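Local coordinates for protein syndapin (Drosophila melanogaster, PDB 3I2W) that probably takes part in endocytosis, binding phospholipid membranes through its dimeric F-BAR domain, the part of the protein present here, at residues B[153-158]-B[177-182]; B[3-8]-B[206-211]. All blocks are in the same frame, centred on the assembly; numbering follows the deposited sequence.

Contact 1 of 2, residues B[153-158]-B[177-182]; sequences SATNQE and DRVQKT
The Q157 carboxamide and the R178 guanidinium meet almost at right angles, their planes 79° apart. Q157 NE2 sits at the guanidinium edge, 3.8 Å from R178 NH1, but both are donors; Q157 OE1 lies as far from R178 NH1, so the groups only brush. The amide instead serves its own helix: Q157 NE2 donates to S153 O at 3.1 Å, that oxygen lying close to the amide plane. V179 turns CG1 away from its own N (chi1 166°), and its side chain crosses that of T155 at about a right angle, V179 CG1 lying 3.6 Å from T155 CG2; V179 CG2 rests near A154 O and, 4.0 Å away, E158 CB. Alanine suits the facing position because its single methyl lets the CA atoms of A154 and V179 come within 5.6 Å. The segments run antiparallel, at 158°, their axes approaching to 8.8 Å, like the long paired helices of an F-BAR domain. Threonine offers methyl or hydroxyl: T155 CG2 meets V179, while T182 OG1 lies beside A154 CB. Q157 and T155, whose OG1 bonds E151 O, spend their bonds within their own helix, leaving the pairing chiefly to van der Waals packing round V179.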
loop_
_atom_site.group_PDB
_atom_site.type_symbol
_atom_site.label_atom_id
_atom_site.label_comp_id
_atom_site.label_asym_id
_atom_site.label_seq_id
_atom_site.Cartn_x
_atom_site.Cartn_y
_atom_site.Cartn_z
ATOM N N SER B 153 -46.465 -62.064 -10.149
ATOM C CA SER B 153 -47.462 -61.712 -11.142
ATOM C C SER B 153 -47.756 -62.932 -11.996
ATOM O O SER B 153 -48.645 -62.905 -12.851
ATOM C CB SER B 153 -46.929 -60.607 -12.036
ATOM O OG SER B 153 -45.932 -61.137 -12.876
ATOM N N ALA B 154 -46.987 -63.992 -11.777
ATOM C CA ALA B 154 -47.168 -65.220 -12.505
ATOM C C ALA B 154 -48.077 -66.087 -11.677
ATOM O O ALA B 154 -48.916 -66.810 -12.219
ATOM C CB ALA B 154 -45.830 -65.911 -12.748
ATOM N N THR B 155 -47.909 -66.011 -10.359
ATOM C CA THR B 155 -48.759 -66.749 -9.436
ATOM C C THR B 155 -50.110 -66.079 -9.393
ATOM O O THR B 155 -51.064 -66.660 -8.927
ATOM C CB THR B 155 -48.164 -66.860 -8.013
ATOM O OG1 THR B 155 -47.538 -65.630 -7.669
ATOM C CG2 THR B 155 -47.116 -67.961 -7.924
ATOM N N ASN B 156 -50.181 -64.856 -9.896
ATOM C CA ASN B 156 -51.440 -64.178 -10.117
ATOM C C ASN B 156 -52.254 -64.691 -11.282
ATOM O O ASN B 156 -53.474 -64.877 -11.158
ATOM C CB ASN B 156 -51.193 -62.702 -10.338
ATOM C CG ASN B 156 -51.461 -61.904 -9.108
ATOM O OD1 ASN B 156 -52.069 -62.409 -8.153
ATOM N ND2 ASN B 156 -51.015 -60.646 -9.099
ATOM N N GLN B 157 -51.594 -64.885 -12.420
ATOM C CA GLN B 157 -52.304 -65.293 -13.607
ATOM C C GLN B 157 -52.789 -66.708 -13.485
ATOM O O GLN B 157 -53.850 -67.027 -13.985
ATOM C CB GLN B 157 -51.469 -65.167 -14.847
ATOM C CG GLN B 157 -50.734 -63.890 -14.975
ATOM C CD GLN B 157 -49.750 -63.998 -16.111
ATOM O OE1 GLN B 157 -50.098 -64.514 -17.176
ATOM N NE2 GLN B 157 -48.506 -63.553 -15.892
ATOM N N GLU B 158 -52.031 -67.561 -12.817
ATOM C CA GLU B 158 -52.527 -68.879 -12.520
ATOM C C GLU B 158 -53.823 -68.831 -11.694
ATOM O O GLU B 158 -54.715 -69.629 -11.936
ATOM C CB GLU B 158 -51.477 -69.719 -11.819
ATOM C CG GLU B 158 -51.773 -71.202 -11.929
ATOM C CD GLU B 158 -50.880 -72.053 -11.062
ATOM O OE1 GLU B 158 -50.853 -71.821 -9.832
ATOM O OE2 GLU B 158 -50.219 -72.974 -11.612
ATOM N N ASP B 177 -46.667 -74.003 -15.689
ATOM C CA ASP B 177 -45.258 -74.225 -15.873
ATOM C C ASP B 177 -44.483 -72.980 -15.573
ATOM O O ASP B 177 -43.417 -73.076 -14.972
ATOM C CB ASP B 177 -44.943 -74.688 -17.286
ATOM C CG ASP B 177 -45.342 -76.124 -17.538
ATOM O OD1 ASP B 177 -45.852 -76.828 -16.606
ATOM O OD2 ASP B 177 -45.142 -76.542 -18.691
ATOM N N ARG B 178 -45.006 -71.828 -16.010
ATOM C CA ARG B 178 -44.387 -70.534 -15.752
ATOM C C ARG B 178 -44.180 -70.282 -14.275
ATOM O O ARG B 178 -43.117 -69.874 -13.890
ATOM C CB ARG B 178 -45.233 -69.428 -16.294
ATOM C CG ARG B 178 -44.644 -68.697 -17.445
ATOM C CD ARG B 178 -45.502 -67.452 -17.695
ATOM N NE ARG B 178 -45.705 -67.195 -19.124
ATOM C CZ ARG B 178 -46.303 -66.108 -19.626
ATOM N NH1 ARG B 178 -46.768 -65.158 -18.813
ATOM N NH2 ARG B 178 -46.441 -65.975 -20.948
ATOM N N VAL B 179 -45.183 -70.533 -13.447
ATOM C CA VAL B 179 -45.061 -70.335 -11.994
ATOM C C VAL B 179 -43.888 -71.110 -11.421
ATOM O O VAL B 179 -43.015 -70.552 -10.811
ATOM C CB VAL B 179 -46.364 -70.730 -11.240
ATOM C CG1 VAL B 179 -46.126 -70.853 -9.754
ATOM C CG2 VAL B 179 -47.471 -69.723 -11.525
ATOM N N GLN B 180 -43.876 -72.408 -11.626
ATOM C CA GLN B 180 -42.818 -73.266 -11.134
ATOM C C GLN B 180 -41.413 -72.873 -11.675
ATOM O O GLN B 180 -40.407 -73.094 -11.003
ATOM C CB GLN B 180 -43.194 -74.718 -11.493
ATOM C CG GLN B 180 -42.218 -75.807 -11.036
ATOM C CD GLN B 180 -42.151 -75.949 -9.507
ATOM O OE1 GLN B 180 -42.834 -75.217 -8.761
ATOM N NE2 GLN B 180 -41.324 -76.895 -9.033
ATOM N N LYS B 181 -41.366 -72.302 -12.883
ATOM C CA LYS B 181 -40.128 -71.952 -13.584
ATOM C C LYS B 181 -39.658 -70.612 -13.061
ATOM O O LYS B 181 -38.472 -70.301 -13.067
ATOM C CB LYS B 181 -40.368 -71.805 -15.101
ATOM C CG LYS B 181 -39.268 -72.372 -16.082
ATOM C CD LYS B 181 -37.751 -72.089 -15.720
ATOM C CE LYS B 181 -37.230 -70.683 -16.148
ATOM N NZ LYS B 181 -37.187 -70.454 -17.643
ATOM N N THR B 182 -40.602 -69.794 -12.642
ATOM C CA THR B 182 -40.239 -68.510 -12.159
ATOM C C THR B 182 -39.893 -68.622 -10.694
ATOM O O THR B 182 -39.217 -67.756 -10.171
ATOM C CB THR B 182 -41.326 -67.466 -12.365
ATOM O OG1 THR B 182 -42.504 -67.877 -11.679
ATOM C CG2 THR B 182 -41.601 -67.206 -13.863
#

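Contact 2 of 2, residues B[3-8]-B[206-211]; sequences SFWEPG and VYIEDM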
loop_
_atom_site.group_PDB
_atom_site.type_symbol
_atom_site.label_atom_id
_atom_site.label_comp_id
_atom_site.label_asym_id
_atom_site.label_seq_id
_atom_site.Cartn_x
_atom_site.Cartn_y
_atom_site.Cartn_z
ATOM N N SER B 3 -19.376 -40.895 0.103
ATOM C CA SER B 3 -18.255 -41.610 0.697
ATOM C C SER B 3 -17.115 -41.840 -0.254
ATOM O O SER B 3 -17.267 -42.404 -1.330
ATOM C CB SER B 3 -18.695 -42.981 1.268
ATOM O OG SER B 3 -17.620 -43.833 1.767
ATOM N N PHE B 4 -15.934 -41.481 0.200
ATOM C CA PHE B 4 -14.692 -41.875 -0.463
ATOM C C PHE B 4 -14.678 -43.307 -1.048
ATOM O O PHE B 4 -14.143 -43.575 -2.118
ATOM C CB PHE B 4 -13.521 -41.706 0.515
ATOM C CG PHE B 4 -12.235 -42.264 -0.007
ATOM C CD1 PHE B 4 -11.506 -41.578 -0.959
ATOM C CD2 PHE B 4 -11.775 -43.509 0.422
ATOM C CE1 PHE B 4 -10.332 -42.112 -1.420
ATOM C CE2 PHE B 4 -10.637 -44.026 -0.046
ATOM C CZ PHE B 4 -9.895 -43.331 -0.960
ATOM N N TRP B 5 -15.241 -44.228 -0.300
ATOM C CA TRP B 5 -15.171 -45.638 -0.638
ATOM C C TRP B 5 -15.985 -46.121 -1.858
ATOM O O TRP B 5 -15.673 -47.150 -2.442
ATOM C CB TRP B 5 -15.479 -46.396 0.617
ATOM C CG TRP B 5 -14.384 -46.192 1.587
ATOM C CD1 TRP B 5 -14.417 -45.468 2.731
ATOM C CD2 TRP B 5 -13.056 -46.704 1.471
ATOM N NE1 TRP B 5 -13.204 -45.529 3.363
ATOM C CE2 TRP B 5 -12.359 -46.306 2.618
ATOM C CE3 TRP B 5 -12.409 -47.525 0.529
ATOM C CZ2 TRP B 5 -11.043 -46.655 2.839
ATOM C CZ3 TRP B 5 -11.100 -47.885 0.750
ATOM C CH2 TRP B 5 -10.420 -47.441 1.884
ATOM N N GLU B 6 -16.978 -45.314 -2.216
ATOM C CA GLU B 6 -17.799 -45.341 -3.421
ATOM C C GLU B 6 -17.041 -45.157 -4.754
ATOM O O GLU B 6 -16.134 -44.373 -4.845
ATOM C CB GLU B 6 -18.720 -44.150 -3.251
ATOM C CG GLU B 6 -20.195 -44.371 -3.485
ATOM C CD GLU B 6 -20.776 -45.474 -2.648
ATOM O OE1 GLU B 6 -20.588 -45.483 -1.394
ATOM O OE2 GLU B 6 -21.440 -46.338 -3.273
ATOM N N PRO B 7 -17.436 -45.868 -5.809
ATOM C CA PRO B 7 -16.608 -45.810 -7.040
ATOM C C PRO B 7 -16.474 -44.406 -7.606
ATOM O O PRO B 7 -17.440 -43.625 -7.611
ATOM C CB PRO B 7 -17.373 -46.688 -8.055
ATOM C CG PRO B 7 -18.240 -47.535 -7.259
ATOM C CD PRO B 7 -18.593 -46.763 -5.970
ATOM N N GLY B 8 -15.284 -44.084 -8.076
ATOM C CA GLY B 8 -15.019 -42.763 -8.631
ATOM C C GLY B 8 -14.774 -41.647 -7.626
ATOM O O GLY B 8 -14.281 -40.603 -7.975
ATOM N N VAL B 206 -8.853 -56.300 1.087
ATOM C CA VAL B 206 -7.822 -56.080 0.077
ATOM C C VAL B 206 -7.994 -54.719 -0.588
ATOM O O VAL B 206 -6.998 -54.032 -0.845
ATOM C CB VAL B 206 -7.850 -57.160 -0.982
ATOM C CG1 VAL B 206 -6.976 -56.777 -2.241
ATOM C CG2 VAL B 206 -7.411 -58.475 -0.356
ATOM N N TYR B 207 -9.251 -54.367 -0.895
ATOM C CA TYR B 207 -9.656 -53.082 -1.445
ATOM C C TYR B 207 -9.179 -51.995 -0.505
ATOM O O TYR B 207 -8.400 -51.157 -0.888
ATOM C CB TYR B 207 -11.182 -53.042 -1.557
ATOM C CG TYR B 207 -11.828 -51.731 -2.026
ATOM C CD1 TYR B 207 -11.309 -51.019 -3.084
ATOM C CD2 TYR B 207 -13.000 -51.276 -1.453
ATOM C CE1 TYR B 207 -11.893 -49.858 -3.524
ATOM C CE2 TYR B 207 -13.598 -50.129 -1.904
ATOM C CZ TYR B 207 -13.034 -49.412 -2.935
ATOM O OH TYR B 207 -13.595 -48.214 -3.390
ATOM N N ILE B 208 -9.640 -52.011 0.731
ATOM C CA ILE B 208 -9.183 -51.070 1.723
ATOM C C ILE B 208 -7.660 -50.906 1.710
ATOM O O ILE B 208 -7.180 -49.800 1.585
ATOM C CB ILE B 208 -9.776 -51.397 3.093
ATOM C CG1 ILE B 208 -11.295 -51.480 2.896
ATOM C CG2 ILE B 208 -9.411 -50.357 4.130
ATOM C CD1 ILE B 208 -12.153 -51.656 4.153
ATOM N N GLU B 209 -6.895 -51.974 1.772
ATOM C CA GLU B 209 -5.466 -51.799 1.777
ATOM C C GLU B 209 -5.005 -51.017 0.587
ATOM O O GLU B 209 -4.308 -50.025 0.714
ATOM C CB GLU B 209 -4.797 -53.115 1.682
ATOM C CG GLU B 209 -4.098 -53.574 2.920
ATOM C CD GLU B 209 -3.157 -54.729 2.542
ATOM O OE1 GLU B 209 -1.926 -54.589 2.777
ATOM O OE2 GLU B 209 -3.656 -55.747 1.956
ATOM N N ASP B 210 -5.373 -51.494 -0.584
ATOM C CA ASP B 210 -5.073 -50.810 -1.831
ATOM C C ASP B 210 -5.428 -49.312 -1.863
ATOM O O ASP B 210 -4.560 -48.460 -2.088
ATOM C CB ASP B 210 -5.713 -51.558 -2.987
ATOM C CG ASP B 210 -5.086 -52.926 -3.200
ATOM O OD1 ASP B 210 -4.088 -53.201 -2.508
ATOM O OD2 ASP B 210 -5.570 -53.706 -4.064
HETATM N N MSE B 211 -6.679 -48.965 -1.640
HETATM C CA MSE B 211 -6.937 -47.588 -1.682
HETATM C C MSE B 211 -6.078 -46.814 -0.597
HETATM O O MSE B 211 -5.568 -45.724 -0.868
HETATM C CB MSE B 211 -8.439 -47.322 -1.643
HETATM C CG MSE B 211 -9.269 -47.903 -2.798
HETATM SE SE MSE B 211 -9.352 -47.002 -4.360
HETATM C CE MSE B 211 -8.307 -48.006 -5.192
#
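W5 drives the edge of its indole toward the face of Y207, a T-shaped stack with the six-membered ring and the phenol ring 5.5 Å apart between centroids and their planes 74° apart. The nearest carbons, W5 CE3 and Y207 CE2, are 3.8 Å from each other. Y207 CG lies anti to the backbone N (chi1 176°), which carries the ring out from the helix so that its hydroxyl meets the loop: Y207 OH donates to W5 O at 2.5 Å, approaching tilted 30° from the carbonyl plane. The same tyrosine therefore meets one residue twice, ring against ring and hydroxyl against backbone. A phenylalanine in its place would probably keep much of the stack but leave W5 O, and Q127 NE2 which also bonds the hydroxyl, without this partner. Within the loop, S3 to E6 form a type I beta turn, and S3 OG accepts from W5 N to make an ST turn. The N-terminal loop of this F-BAR domain is thus packed on helix 169-240, where the second subunit also touches it. F4 lies over one face of the indole, its CD2 3.5 Å above the W5 plane. On segment 206-211 of helix 169-240 the outer carbons of the indole's six-membered ring are met by aliphatic groups: W5 CZ3 is 3.6 Å from CB of M211, a selenomethionine, and W5 CH2 is 3.8 Å from I208 CG2, whose side chain crosses the indole at about a right angle. Broad and flat, tryptophan can reach all three helix residues while its one polar atom looks elsewhere, W5 NE1 bonding I277 O of the second subunit. On the helical side W130 stacks with Y207, and M211 packs on F123 and A126 of helix 114-159.

In the fold
From the N terminus, the loop ahead of helix 11-58 holds residues 3-8, and contact 2 closes only after nearly two hundred residues, when helix 169-240 comes past. Within that span lie the long helices 11-58, 63-105 and 114-159. The last of these leads into contact 1, which closes a far smaller loop across the turn between helices 114-159 and 169-240 and is wholly enclosed by contact 2. Both contacts use helix 169-240, at sites whose centres are about 42 Å apart and which do not touch. Contact 1 pairs two helices of one subunit far out along the arm; contact 2 ties the N-terminal loop to the bundle nearer the chain's centre, where the second subunit also packs.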